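Local coordinates for L-threonine dehydrogenase (PDB 2YY7), which probably catalyses the NAD-dependent oxidation of L-threonine at its 3-hydroxyl, as an extended short-chain dehydrogenase-reductase related to UDP-galactose 4-epimerase, at residues N2-I7 with N30-D35; L79-E84 with G182-Y187; S118-G123 with T141-S146. All coordinates share one frame; numbering follows the deposited sequence.

Interaction 1 (N2-I7 with N30-D35). With NAD (nicotinamide-adenine-dinucleotide), chain E.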
loop_
_atom_site.group_PDB
_atom_site.type_symbol
_atom_site.label_atom_id
_atom_site.label_comp_id
_atom_site.label_asym_id
_atom_site.label_seq_id
_atom_site.Cartn_x
_atom_site.Cartn_y
_atom_site.Cartn_z
ATOM N N ASN A 2 -31.689 17.073 -1.125
ATOM C CA ASN A 2 -30.940 16.172 -1.987
ATOM C C ASN A 2 -29.492 16.623 -2.068
ATOM O O ASN A 2 -29.191 17.810 -1.952
ATOM C CB ASN A 2 -31.543 16.134 -3.394
ATOM C CG ASN A 2 -32.759 15.234 -3.485
ATOM O OD1 ASN A 2 -33.341 15.071 -4.555
ATOM N ND2 ASN A 2 -33.147 14.640 -2.360
ATOM N N PRO A 3 -28.571 15.676 -2.269
ATOM C CA PRO A 3 -27.157 16.028 -2.358
ATOM C C PRO A 3 -26.824 16.705 -3.679
ATOM O O PRO A 3 -27.570 16.599 -4.652
ATOM C CB PRO A 3 -26.466 14.680 -2.219
ATOM C CG PRO A 3 -27.404 13.771 -2.953
ATOM C CD PRO A 3 -28.763 14.223 -2.445
ATOM N N LYS A 4 -25.705 17.415 -3.695
ATOM C CA LYS A 4 -25.236 18.076 -4.898
ATOM C C LYS A 4 -24.012 17.238 -5.247
ATOM O O LYS A 4 -22.995 17.290 -4.556
ATOM C CB LYS A 4 -24.847 19.522 -4.598
ATOM C CG LYS A 4 -24.579 20.332 -5.842
ATOM C CD LYS A 4 -25.794 20.342 -6.763
ATOM C CE LYS A 4 -25.525 21.179 -8.001
ATOM N NZ LYS A 4 -25.225 22.597 -7.629
ATOM N N ILE A 5 -24.123 16.469 -6.322
ATOM C CA ILE A 5 -23.076 15.544 -6.732
ATOM C C ILE A 5 -22.106 15.978 -7.827
ATOM O O ILE A 5 -22.494 16.584 -8.823
ATOM C CB ILE A 5 -23.720 14.205 -7.175
ATOM C CG1 ILE A 5 -24.613 13.668 -6.051
ATOM C CG2 ILE A 5 -22.636 13.190 -7.539
ATOM C CD1 ILE A 5 -25.556 12.558 -6.480
ATOM N N LEU A 6 -20.837 15.642 -7.626
ATOM C CA LEU A 6 -19.798 15.924 -8.603
ATOM C C LEU A 6 -19.147 14.596 -8.965
ATOM O O LEU A 6 -18.564 13.922 -8.110
ATOM C CB LEU A 6 -18.738 16.873 -8.037
ATOM C CG LEU A 6 -17.522 17.077 -8.951
ATOM C CD1 LEU A 6 -17.964 17.698 -10.282
ATOM C CD2 LEU A 6 -16.498 17.966 -8.254
ATOM N N ILE A 7 -19.278 14.200 -10.227
ATOM C CA ILE A 7 -18.678 12.960 -10.692
ATOM C C ILE A 7 -17.424 13.315 -11.487
ATOM O O ILE A 7 -17.500 13.973 -12.524
ATOM C CB ILE A 7 -19.644 12.172 -11.599
ATOM C CG1 ILE A 7 -20.883 11.761 -10.801
ATOM C CG2 ILE A 7 -18.942 10.939 -12.156
ATOM C CD1 ILE A 7 -21.983 11.167 -11.646
ATOM N N ASN A 30 -28.638 18.357 -10.385
ATOM C CA ASN A 30 -28.063 18.102 -9.067
ATOM C C ASN A 30 -26.799 17.260 -9.217
ATOM O O ASN A 30 -26.049 17.070 -8.259
ATOM C CB ASN A 30 -29.052 17.362 -8.167
ATOM C CG ASN A 30 -30.093 18.278 -7.573
ATOM O OD1 ASN A 30 -31.055 18.660 -8.234
ATOM N ND2 ASN A 30 -29.900 18.647 -6.317
ATOM N N VAL A 31 -26.577 16.756 -10.427
ATOM C CA VAL A 31 -25.414 15.928 -10.718
ATOM C C VAL A 31 -24.535 16.619 -11.758
ATOM O O VAL A 31 -24.939 16.806 -12.905
ATOM C CB VAL A 31 -25.836 14.546 -11.258
ATOM C CG1 VAL A 31 -24.617 13.659 -11.425
ATOM C CG2 VAL A 31 -26.854 13.903 -10.320
ATOM N N ILE A 32 -23.332 17.004 -11.343
ATOM C CA ILE A 32 -22.393 17.678 -12.229
ATOM C C ILE A 32 -21.383 16.663 -12.755
ATOM O O ILE A 32 -20.715 15.988 -11.974
ATOM C CB ILE A 32 -21.611 18.788 -11.481
ATOM C CG1 ILE A 32 -22.572 19.687 -10.693
ATOM C CG2 ILE A 32 -20.790 19.604 -12.475
ATOM C CD1 ILE A 32 -23.589 20.426 -11.534
ATOM N N ALA A 33 -21.281 16.550 -14.075
ATOM C CA ALA A 33 -20.338 15.625 -14.693
ATOM C C ALA A 33 -19.059 16.382 -15.026
ATOM O O ALA A 33 -19.113 17.497 -15.539
ATOM C CB ALA A 33 -20.939 15.024 -15.966
ATOM N N SER A 34 -17.910 15.783 -14.724
ATOM C CA SER A 34 -16.628 16.421 -15.005
ATOM C C SER A 34 -15.644 15.374 -15.501
ATOM O O SER A 34 -15.699 14.212 -15.102
ATOM C CB SER A 34 -16.068 17.116 -13.756
ATOM O OG SER A 34 -15.759 16.188 -12.730
ATOM N N ASP A 35 -14.743 15.798 -16.377
ATOM C CA ASP A 35 -13.759 14.900 -16.957
ATOM C C ASP A 35 -12.694 15.759 -17.632
ATOM O O ASP A 35 -12.923 16.943 -17.897
ATOM C CB ASP A 35 -14.453 13.999 -17.979
ATOM C CG ASP A 35 -13.661 12.750 -18.286
ATOM O OD1 ASP A 35 -12.636 12.851 -18.995
ATOM O OD2 ASP A 35 -14.063 11.667 -17.805
HETATM P PA NAD E . -12.431 4.651 -17.664
HETATM O O1A NAD E . -13.421 4.095 -18.629
HETATM O O2A NAD E . -11.007 4.541 -18.075
HETATM O O5B NAD E . -12.832 6.119 -17.227
HETATM C C5B NAD E . -11.907 6.984 -16.635
HETATM C C4B NAD E . -12.313 8.411 -16.913
HETATM O O4B NAD E . -11.461 9.260 -16.141
HETATM C C3B NAD E . -12.149 8.780 -18.406
HETATM O O3B NAD E . -13.354 9.349 -18.946
HETATM C C2B NAD E . -10.947 9.734 -18.396
HETATM O O2B NAD E . -11.019 10.710 -19.421
HETATM C C1B NAD E . -11.043 10.331 -16.984
HETATM N N9A NAD E . -9.783 10.944 -16.539
HETATM C C8A NAD E . -8.502 10.419 -16.710
HETATM N N7A NAD E . -7.625 11.288 -16.188
HETATM C C5A NAD E . -8.331 12.323 -15.681
HETATM C C6A NAD E . -7.923 13.498 -15.069
HETATM N N6A NAD E . -6.644 13.785 -14.958
HETATM N N1A NAD E . -8.868 14.408 -14.673
HETATM C C2A NAD E . -10.220 14.168 -14.873
HETATM N N3A NAD E . -10.646 13.018 -15.508
HETATM C C4A NAD E . -9.686 12.120 -15.906
HETATM O O3 NAD E . -12.520 3.828 -16.289
HETATM P PN NAD E . -13.808 3.136 -15.584
HETATM O O1N NAD E . -15.026 4.011 -15.639
HETATM O O2N NAD E . -13.809 1.722 -16.047
HETATM O O5D NAD E . -13.312 3.090 -14.038
HETATM C C5D NAD E . -13.655 4.142 -13.124
HETATM C C4D NAD E . -13.123 3.764 -11.714
HETATM O O4D NAD E . -13.578 2.472 -11.357
HETATM C C3D NAD E . -11.596 3.679 -11.638
HETATM O O3D NAD E . -11.184 4.095 -10.339
HETATM C C2D NAD E . -11.317 2.200 -11.750
HETATM O O2D NAD E . -10.039 1.941 -11.219
HETATM C C1D NAD E . -12.494 1.592 -10.986
HETATM N N1N NAD E . -12.704 0.187 -11.407
HETATM C C2N NAD E . -13.177 -0.087 -12.674
HETATM C C3N NAD E . -13.370 -1.409 -13.060
HETATM C C7N NAD E . -13.995 -1.736 -14.389
HETATM O O7N NAD E . -14.066 -3.086 -14.692
HETATM N N7N NAD E . -14.409 -0.786 -15.246
HETATM C C4N NAD E . -13.062 -2.458 -12.173
HETATM C C5N NAD E . -12.609 -2.164 -10.884
HETATM C C6N NAD E . -12.411 -0.849 -10.512
#

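Interaction 2 (L79-E84 with G182-Y187). With NAD (nicotinamide-adenine-dinucleotide), chain E.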
loop_
_atom_site.group_PDB
_atom_site.type_symbol
_atom_site.label_atom_id
_atom_site.label_comp_id
_atom_site.label_asym_id
_atom_site.label_seq_id
_atom_site.Cartn_x
_atom_site.Cartn_y
_atom_site.Cartn_z
ATOM N N LEU A 79 -6.529 2.327 -15.468
ATOM C CA LEU A 79 -6.832 0.948 -15.100
ATOM C C LEU A 79 -5.638 -0.014 -15.106
ATOM O O LEU A 79 -4.546 0.340 -15.545
ATOM C CB LEU A 79 -7.946 0.411 -16.004
ATOM C CG LEU A 79 -9.368 0.760 -15.561
ATOM C CD1 LEU A 79 -9.527 2.262 -15.409
ATOM C CD2 LEU A 79 -10.354 0.208 -16.579
ATOM N N SER A 80 -5.872 -1.233 -14.623
ATOM C CA SER A 80 -4.845 -2.266 -14.512
ATOM C C SER A 80 -3.900 -2.442 -15.695
ATOM O O SER A 80 -2.692 -2.318 -15.540
ATOM C CB SER A 80 -5.488 -3.622 -14.181
ATOM O OG SER A 80 -6.387 -4.034 -15.196
ATOM N N ALA A 81 -4.437 -2.745 -16.870
ATOM C CA ALA A 81 -3.586 -2.947 -18.039
ATOM C C ALA A 81 -2.913 -1.660 -18.524
ATOM O O ALA A 81 -1.713 -1.643 -18.801
ATOM C CB ALA A 81 -4.394 -3.582 -19.167
ATOM N N THR A 82 -3.683 -0.584 -18.620
ATOM C CA THR A 82 -3.151 0.697 -19.072
ATOM C C THR A 82 -2.049 1.231 -18.154
ATOM O O THR A 82 -1.045 1.775 -18.619
ATOM C CB THR A 82 -4.269 1.758 -19.156
ATOM O OG1 THR A 82 -5.280 1.319 -20.074
ATOM C CG2 THR A 82 -3.707 3.082 -19.632
ATOM N N ALA A 83 -2.237 1.072 -16.849
ATOM C CA ALA A 83 -1.265 1.554 -15.877
ATOM C C ALA A 83 0.119 0.919 -16.042
ATOM O O ALA A 83 1.130 1.556 -15.755
ATOM C CB ALA A 83 -1.787 1.317 -14.464
ATOM N N GLU A 84 0.167 -0.331 -16.497
ATOM C CA GLU A 84 1.446 -1.012 -16.690
ATOM C C GLU A 84 2.268 -0.345 -17.784
ATOM O O GLU A 84 3.494 -0.435 -17.788
ATOM C CB GLU A 84 1.236 -2.487 -17.048
ATOM C CG GLU A 84 0.802 -3.358 -15.879
ATOM C CD GLU A 84 1.797 -3.337 -14.727
ATOM O OE1 GLU A 84 2.945 -3.795 -14.906
ATOM O OE2 GLU A 84 1.429 -2.861 -13.638
ATOM N N GLY A 182 -9.346 -0.082 -20.528
ATOM C CA GLY A 182 -8.086 -0.801 -20.517
ATOM C C GLY A 182 -7.840 -1.620 -19.269
ATOM O O GLY A 182 -6.740 -1.608 -18.721
ATOM N N GLY A 183 -8.866 -2.324 -18.812
ATOM C CA GLY A 183 -8.717 -3.169 -17.641
ATOM C C GLY A 183 -8.301 -4.536 -18.148
ATOM O O GLY A 183 -8.217 -4.742 -19.358
ATOM N N THR A 184 -8.039 -5.470 -17.243
ATOM C CA THR A 184 -7.629 -6.811 -17.648
ATOM C C THR A 184 -8.838 -7.681 -17.985
ATOM O O THR A 184 -8.711 -8.720 -18.632
ATOM C CB THR A 184 -6.810 -7.490 -16.530
ATOM O OG1 THR A 184 -5.651 -6.700 -16.243
ATOM C CG2 THR A 184 -6.372 -8.872 -16.955
ATOM N N THR A 185 -10.013 -7.240 -17.548
ATOM C CA THR A 185 -11.252 -7.970 -17.781
ATOM C C THR A 185 -12.021 -7.465 -19.002
ATOM O O THR A 185 -13.123 -7.934 -19.289
ATOM C CB THR A 185 -12.168 -7.866 -16.542
ATOM O OG1 THR A 185 -12.327 -6.489 -16.177
ATOM C CG2 THR A 185 -11.562 -8.617 -15.365
ATOM N N ASP A 186 -11.435 -6.518 -19.729
ATOM C CA ASP A 186 -12.090 -5.933 -20.895
ATOM C C ASP A 186 -12.516 -6.922 -21.983
ATOM O O ASP A 186 -13.372 -6.598 -22.808
ATOM C CB ASP A 186 -11.195 -4.849 -21.502
ATOM C CG ASP A 186 -11.017 -3.647 -20.580
ATOM O OD1 ASP A 186 -11.471 -3.695 -19.415
ATOM O OD2 ASP A 186 -10.420 -2.649 -21.025
ATOM N N TYR A 187 -11.943 -8.123 -21.987
ATOM C CA TYR A 187 -12.311 -9.106 -23.005
ATOM C C TYR A 187 -13.793 -9.470 -22.909
ATOM O O TYR A 187 -14.410 -9.826 -23.912
ATOM C CB TYR A 187 -11.475 -10.388 -22.877
ATOM C CG TYR A 187 -12.105 -11.441 -21.990
ATOM C CD1 TYR A 187 -11.846 -11.479 -20.621
ATOM C CD2 TYR A 187 -13.006 -12.372 -22.516
ATOM C CE1 TYR A 187 -12.471 -12.421 -19.793
ATOM C CE2 TYR A 187 -13.641 -13.310 -21.696
ATOM C CZ TYR A 187 -13.367 -13.326 -20.339
ATOM O OH TYR A 187 -14.004 -14.239 -19.525
HETATM P PA NAD E . -12.431 4.651 -17.664
HETATM O O1A NAD E . -13.421 4.095 -18.629
HETATM O O2A NAD E . -11.007 4.541 -18.075
HETATM O O5B NAD E . -12.832 6.119 -17.227
HETATM C C5B NAD E . -11.907 6.984 -16.635
HETATM C C4B NAD E . -12.313 8.411 -16.913
HETATM O O4B NAD E . -11.461 9.260 -16.141
HETATM C C3B NAD E . -12.149 8.780 -18.406
HETATM O O3B NAD E . -13.354 9.349 -18.946
HETATM C C2B NAD E . -10.947 9.734 -18.396
HETATM O O2B NAD E . -11.019 10.710 -19.421
HETATM C C1B NAD E . -11.043 10.331 -16.984
HETATM N N9A NAD E . -9.783 10.944 -16.539
HETATM C C8A NAD E . -8.502 10.419 -16.710
HETATM N N7A NAD E . -7.625 11.288 -16.188
HETATM C C5A NAD E . -8.331 12.323 -15.681
HETATM C C6A NAD E . -7.923 13.498 -15.069
HETATM N N6A NAD E . -6.644 13.785 -14.958
HETATM N N1A NAD E . -8.868 14.408 -14.673
HETATM C C2A NAD E . -10.220 14.168 -14.873
HETATM N N3A NAD E . -10.646 13.018 -15.508
HETATM C C4A NAD E . -9.686 12.120 -15.906
HETATM O O3 NAD E . -12.520 3.828 -16.289
HETATM P PN NAD E . -13.808 3.136 -15.584
HETATM O O1N NAD E . -15.026 4.011 -15.639
HETATM O O2N NAD E . -13.809 1.722 -16.047
HETATM O O5D NAD E . -13.312 3.090 -14.038
HETATM C C5D NAD E . -13.655 4.142 -13.124
HETATM C C4D NAD E . -13.123 3.764 -11.714
HETATM O O4D NAD E . -13.578 2.472 -11.357
HETATM C C3D NAD E . -11.596 3.679 -11.638
HETATM O O3D NAD E . -11.184 4.095 -10.339
HETATM C C2D NAD E . -11.317 2.200 -11.750
HETATM O O2D NAD E . -10.039 1.941 -11.219
HETATM C C1D NAD E . -12.494 1.592 -10.986
HETATM N N1N NAD E . -12.704 0.187 -11.407
HETATM C C2N NAD E . -13.177 -0.087 -12.674
HETATM C C3N NAD E . -13.370 -1.409 -13.060
HETATM C C7N NAD E . -13.995 -1.736 -14.389
HETATM O O7N NAD E . -14.066 -3.086 -14.692
HETATM N N7N NAD E . -14.409 -0.786 -15.246
HETATM C C4N NAD E . -13.062 -2.458 -12.173
HETATM C C5N NAD E . -12.609 -2.164 -10.884
HETATM C C6N NAD E . -12.411 -0.849 -10.512
#

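Interaction 3 (S118-G123 with T141-S146). With NAD (nicotinamide-adenine-dinucleotide), chain E; GOL (glycerol), chain G.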
loop_
_atom_site.group_PDB
_atom_site.type_symbol
_atom_site.label_atom_id
_atom_site.label_comp_id
_atom_site.label_asym_id
_atom_site.label_seq_id
_atom_site.Cartn_x
_atom_site.Cartn_y
_atom_site.Cartn_z
ATOM N N SER A 118 -10.553 -2.001 -6.430
ATOM C CA SER A 118 -10.688 -3.047 -7.434
ATOM C C SER A 118 -10.201 -4.399 -6.925
ATOM O O SER A 118 -9.442 -4.475 -5.958
ATOM C CB SER A 118 -9.893 -2.660 -8.688
ATOM O OG SER A 118 -9.776 -3.751 -9.576
ATOM N N ILE A 119 -10.641 -5.467 -7.581
ATOM C CA ILE A 119 -10.202 -6.806 -7.210
ATOM C C ILE A 119 -8.700 -6.882 -7.483
ATOM O O ILE A 119 -8.037 -7.851 -7.116
ATOM C CB ILE A 119 -10.907 -7.890 -8.049
ATOM C CG1 ILE A 119 -10.794 -7.547 -9.541
ATOM C CG2 ILE A 119 -12.360 -8.027 -7.603
ATOM C CD1 ILE A 119 -11.244 -8.666 -10.472
ATOM N N ALA A 120 -8.169 -5.847 -8.135
ATOM C CA ALA A 120 -6.746 -5.787 -8.455
ATOM C C ALA A 120 -5.889 -5.596 -7.203
ATOM O O ALA A 120 -4.661 -5.684 -7.273
ATOM C CB ALA A 120 -6.475 -4.659 -9.446
ATOM N N VAL A 121 -6.530 -5.325 -6.064
ATOM C CA VAL A 121 -5.796 -5.150 -4.812
ATOM C C VAL A 121 -5.253 -6.491 -4.311
ATOM O O VAL A 121 -4.377 -6.539 -3.443
ATOM C CB VAL A 121 -6.682 -4.521 -3.702
ATOM C CG1 VAL A 121 -7.138 -3.135 -4.127
ATOM C CG2 VAL A 121 -7.884 -5.412 -3.407
ATOM N N PHE A 122 -5.775 -7.582 -4.863
ATOM C CA PHE A 122 -5.333 -8.913 -4.471
ATOM C C PHE A 122 -4.117 -9.327 -5.299
ATOM O O PHE A 122 -3.868 -8.766 -6.364
ATOM C CB PHE A 122 -6.480 -9.911 -4.646
ATOM C CG PHE A 122 -7.676 -9.600 -3.786
ATOM C CD1 PHE A 122 -7.562 -9.577 -2.397
ATOM C CD2 PHE A 122 -8.909 -9.298 -4.361
ATOM C CE1 PHE A 122 -8.653 -9.259 -1.595
ATOM C CE2 PHE A 122 -10.011 -8.978 -3.564
ATOM C CZ PHE A 122 -9.881 -8.958 -2.179
ATOM N N GLY A 123 -3.357 -10.298 -4.800
ATOM C CA GLY A 123 -2.170 -10.742 -5.503
ATOM C C GLY A 123 -2.040 -12.250 -5.617
ATOM O O GLY A 123 -2.959 -12.986 -5.235
ATOM N N THR A 141 0.725 -5.413 -9.645
ATOM C CA THR A 141 0.613 -4.381 -10.683
ATOM C C THR A 141 0.625 -2.985 -10.067
ATOM O O THR A 141 0.278 -2.817 -8.899
ATOM C CB THR A 141 -0.696 -4.513 -11.488
ATOM O OG1 THR A 141 -1.820 -4.242 -10.636
ATOM C CG2 THR A 141 -0.824 -5.917 -12.055
ATOM N N VAL A 142 1.032 -1.992 -10.853
ATOM C CA VAL A 142 1.055 -0.601 -10.395
ATOM C C VAL A 142 -0.354 -0.230 -9.939
ATOM O O VAL A 142 -0.544 0.389 -8.892
ATOM C CB VAL A 142 1.456 0.375 -11.544
ATOM C CG1 VAL A 142 1.320 1.822 -11.081
ATOM C CG2 VAL A 142 2.880 0.102 -11.995
ATOM N N TYR A 143 -1.336 -0.618 -10.746
ATOM C CA TYR A 143 -2.742 -0.335 -10.465
ATOM C C TYR A 143 -3.153 -0.876 -9.098
ATOM O O TYR A 143 -3.652 -0.129 -8.252
ATOM C CB TYR A 143 -3.605 -0.957 -11.557
ATOM C CG TYR A 143 -5.101 -0.812 -11.392
ATOM C CD1 TYR A 143 -5.728 0.432 -11.507
ATOM C CD2 TYR A 143 -5.901 -1.938 -11.219
ATOM C CE1 TYR A 143 -7.136 0.543 -11.466
ATOM C CE2 TYR A 143 -7.290 -1.845 -11.178
ATOM C CZ TYR A 143 -7.904 -0.607 -11.307
ATOM O OH TYR A 143 -9.282 -0.548 -11.308
ATOM N N GLY A 144 -2.935 -2.175 -8.885
ATOM C CA GLY A 144 -3.293 -2.790 -7.616
ATOM C C GLY A 144 -2.632 -2.118 -6.424
ATOM O O GLY A 144 -3.243 -1.966 -5.367
ATOM N N ILE A 145 -1.374 -1.721 -6.591
ATOM C CA ILE A 145 -0.643 -1.056 -5.515
ATOM C C ILE A 145 -1.312 0.274 -5.178
ATOM O O ILE A 145 -1.446 0.630 -3.998
ATOM C CB ILE A 145 0.834 -0.806 -5.916
ATOM C CG1 ILE A 145 1.519 -2.149 -6.212
ATOM C CG2 ILE A 145 1.570 -0.064 -4.792
ATOM C CD1 ILE A 145 2.939 -2.017 -6.726
ATOM N N SER A 146 -1.744 0.998 -6.210
ATOM C CA SER A 146 -2.397 2.288 -6.009
ATOM C C SER A 146 -3.742 2.111 -5.315
ATOM O O SER A 146 -4.129 2.930 -4.477
ATOM C CB SER A 146 -2.596 3.025 -7.346
ATOM O OG SER A 146 -3.671 2.489 -8.102
HETATM P PA NAD E . -12.431 4.651 -17.664
HETATM O O1A NAD E . -13.421 4.095 -18.629
HETATM O O2A NAD E . -11.007 4.541 -18.075
HETATM O O5B NAD E . -12.832 6.119 -17.227
HETATM C C5B NAD E . -11.907 6.984 -16.635
HETATM C C4B NAD E . -12.313 8.411 -16.913
HETATM O O4B NAD E . -11.461 9.260 -16.141
HETATM C C3B NAD E . -12.149 8.780 -18.406
HETATM O O3B NAD E . -13.354 9.349 -18.946
HETATM C C2B NAD E . -10.947 9.734 -18.396
HETATM O O2B NAD E . -11.019 10.710 -19.421
HETATM C C1B NAD E . -11.043 10.331 -16.984
HETATM N N9A NAD E . -9.783 10.944 -16.539
HETATM C C8A NAD E . -8.502 10.419 -16.710
HETATM N N7A NAD E . -7.625 11.288 -16.188
HETATM C C5A NAD E . -8.331 12.323 -15.681
HETATM C C6A NAD E . -7.923 13.498 -15.069
HETATM N N6A NAD E . -6.644 13.785 -14.958
HETATM N N1A NAD E . -8.868 14.408 -14.673
HETATM C C2A NAD E . -10.220 14.168 -14.873
HETATM N N3A NAD E . -10.646 13.018 -15.508
HETATM C C4A NAD E . -9.686 12.120 -15.906
HETATM O O3 NAD E . -12.520 3.828 -16.289
HETATM P PN NAD E . -13.808 3.136 -15.584
HETATM O O1N NAD E . -15.026 4.011 -15.639
HETATM O O2N NAD E . -13.809 1.722 -16.047
HETATM O O5D NAD E . -13.312 3.090 -14.038
HETATM C C5D NAD E . -13.655 4.142 -13.124
HETATM C C4D NAD E . -13.123 3.764 -11.714
HETATM O O4D NAD E . -13.578 2.472 -11.357
HETATM C C3D NAD E . -11.596 3.679 -11.638
HETATM O O3D NAD E . -11.184 4.095 -10.339
HETATM C C2D NAD E . -11.317 2.200 -11.750
HETATM O O2D NAD E . -10.039 1.941 -11.219
HETATM C C1D NAD E . -12.494 1.592 -10.986
HETATM N N1N NAD E . -12.704 0.187 -11.407
HETATM C C2N NAD E . -13.177 -0.087 -12.674
HETATM C C3N NAD E . -13.370 -1.409 -13.060
HETATM C C7N NAD E . -13.995 -1.736 -14.389
HETATM O O7N NAD E . -14.066 -3.086 -14.692
HETATM N N7N NAD E . -14.409 -0.786 -15.246
HETATM C C4N NAD E . -13.062 -2.458 -12.173
HETATM C C5N NAD E . -12.609 -2.164 -10.884
HETATM C C6N NAD E . -12.411 -0.849 -10.512
HETATM C C1 GOL G . -9.892 -5.457 -14.394
HETATM O O1 GOL G . -9.911 -4.875 -15.548
HETATM C C2 GOL G . -10.545 -4.495 -13.533
HETATM O O2 GOL G . -10.767 -5.237 -12.393
HETATM C C3 GOL G . -9.548 -3.358 -13.312
HETATM O O3 GOL G . -10.037 -2.745 -12.213
HETATM O O HOH W 1 -2.979 -6.267 -9.182
#

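Interaction 1 (N2-I7 with N30-D35)
Ile7 reaches along the sheet to Val31, its CD1 meeting Val31 CG1 at 3.6 Å as the two branched chains cross obliquely, with Ile5 beside them on the same face. On the other face Leu6 CD1 leans over Ile32 CB (4.0 Å), and Lys4 lays its CE near Ile32 CD1 before its ammonium bonds the backbone O of His67. Between these apolar layers the parallel strands, inclined by 19°, exchange backbone bonds: Ile5 N to Asn30 O, Ile32 N to Ile5 O, Ile7 N to Ile32 O. The last carbonyl in the series, Ile7 O, is gripped twice. Ser34 N approaches it nearly along the C=O axis at 2.9 Å, while Ser34 OG, turned back between its own N and carbonyl carbon (chi1 65°), donates from above the carbonyl plane at 2.8 Å. One residue on, the carboxylate of Asp35 takes both adenosine ribose hydroxyls of NAD, OD1 from O2B and OD2 from O3B, each at 2.7 Å. Such an acidic end to the second strand is typical of Rossmann folds that prefer NAD. Helix 13-26 covers Ile5 and Ile7 in this beta-alpha-beta unit, and strands 71-74 and 49-51 extend the sheet beyond 5-8 and 31-35.

Interaction 2 (L79-E84 with G182-Y187)
Leu79 packs CB against Gly182 O at 3.6 Å and sends its two methyls in different directions, CD2 to Gly183 N (3.7 Å) and CD1 to the bridging O3 of the NAD pyrophosphate (3.5 Å). The same Gly182 carbonyl faces the start of helix 80-85: Thr82 N donates to it in the carbonyl plane at 3.2 Å, Ala81 N adds a weak bond, and Ala81 CB presses close. Nearby the hydroxyls of Ser80 and Thr184 pair, OG to OG1, at 3.0 Å; a chi1 of 61° turns Ser80 OG toward Thr184. An alanine at Leu79 keeps the CB contact but lacks both methyls, which is likely to open a gap between the loop at Gly183 and the pyrophosphate and leave that stretch less firmly packed. Glycine suits position 182 on two counts, since a CB would run into Thr82 OG1 and its backbone angles would push that carbon against the preceding carbonyl. Farther out Asp186 OD2 receives weak bonds from Gly182 N and Gly183 N, which probably help to keep this bend in shape, and Thr82 OG1 bonds Gly181 O. Leu79 belongs to the NAD pocket, so the contact sets the loop after strand 164-174 against the start of helix 80-85 beside the pyrophosphate. Helix 272-276 lies against Ala81 and Thr184, strand 211-215 touches Thr185, and the loop leads into helix 187-197.

Interaction 3 (S118-G123 with T141-S146)
The nicotinamide end of the NAD pocket is where the turn after strand 112-118 meets the first turn of helix 142-161, with Ser118 on one side and Tyr143 on the other. Ser118 CB lies 3.4 Å from Tyr143 OH, and the phenol oxygen bonds the ribose hydroxyl O2D of NAD at 2.6 Å, that oxygen sitting at the ring edge, in its plane. This bond holds the phenol oxygen at the cofactor, while lower down Ala120 CB touches CD2 and CE2 obliquely. Because CG stands anti to the backbone N (chi1 177°), the ring extends from the helix toward the cofactor. Both hydroxyls also converge on O3 of a bound glycerol, Ser118 OG at 2.8 Å and Tyr143 OH at a suspiciously short 2.5 Å; the glycerol is adventitious, probably acquired from the crystallisation liquor. Ser118 OG lies close to NAD as well, 3.5 Å from C5N of the nicotinamide.

Farther from the cofactor the backbones close up. Gly144 CA makes a CH···O contact with Ala120 O at 3.2 Å, where a CB on this residue would collide with that carbonyl. A water joins Ala120 O to Thr141 OG1, the N-cap oxygen that accepts from Gly144 N. Helices 80-85 and 87-106 touch the tyrosine through Ser80, Ala83 and Asn94, and Lys147 one turn along bonds NAD. Serine at the strand end with tyrosine and lysine four residues apart on the next helix matches the Ser-Tyr-Lys pattern of the short-chain dehydrogenase-reductases.

All three contacts are largely buried and serve one NAD molecule at different points. Interaction 1, at the adenosine end, is regular sheet pairing between apolar faces and stands apart, its centre about 26 and 27 Å from those of interactions 2 and 3. Those two adjoin, with centres about 11 Å apart, and interaction 3 is nested within the loop that interaction 2 closes. Here loops and helix starts replace strands, so glycines and hydroxyls do more of the work. Glu84 OE2 probably hydrogen-bonds Val142 N (2.9 Å), tying helix 80-85 to the start of 142-161, and Ser80 N packs on Tyr143 CG. Only 2 and 3 reach the second subunit, through residues such as Glu84, Val142 and Ile145.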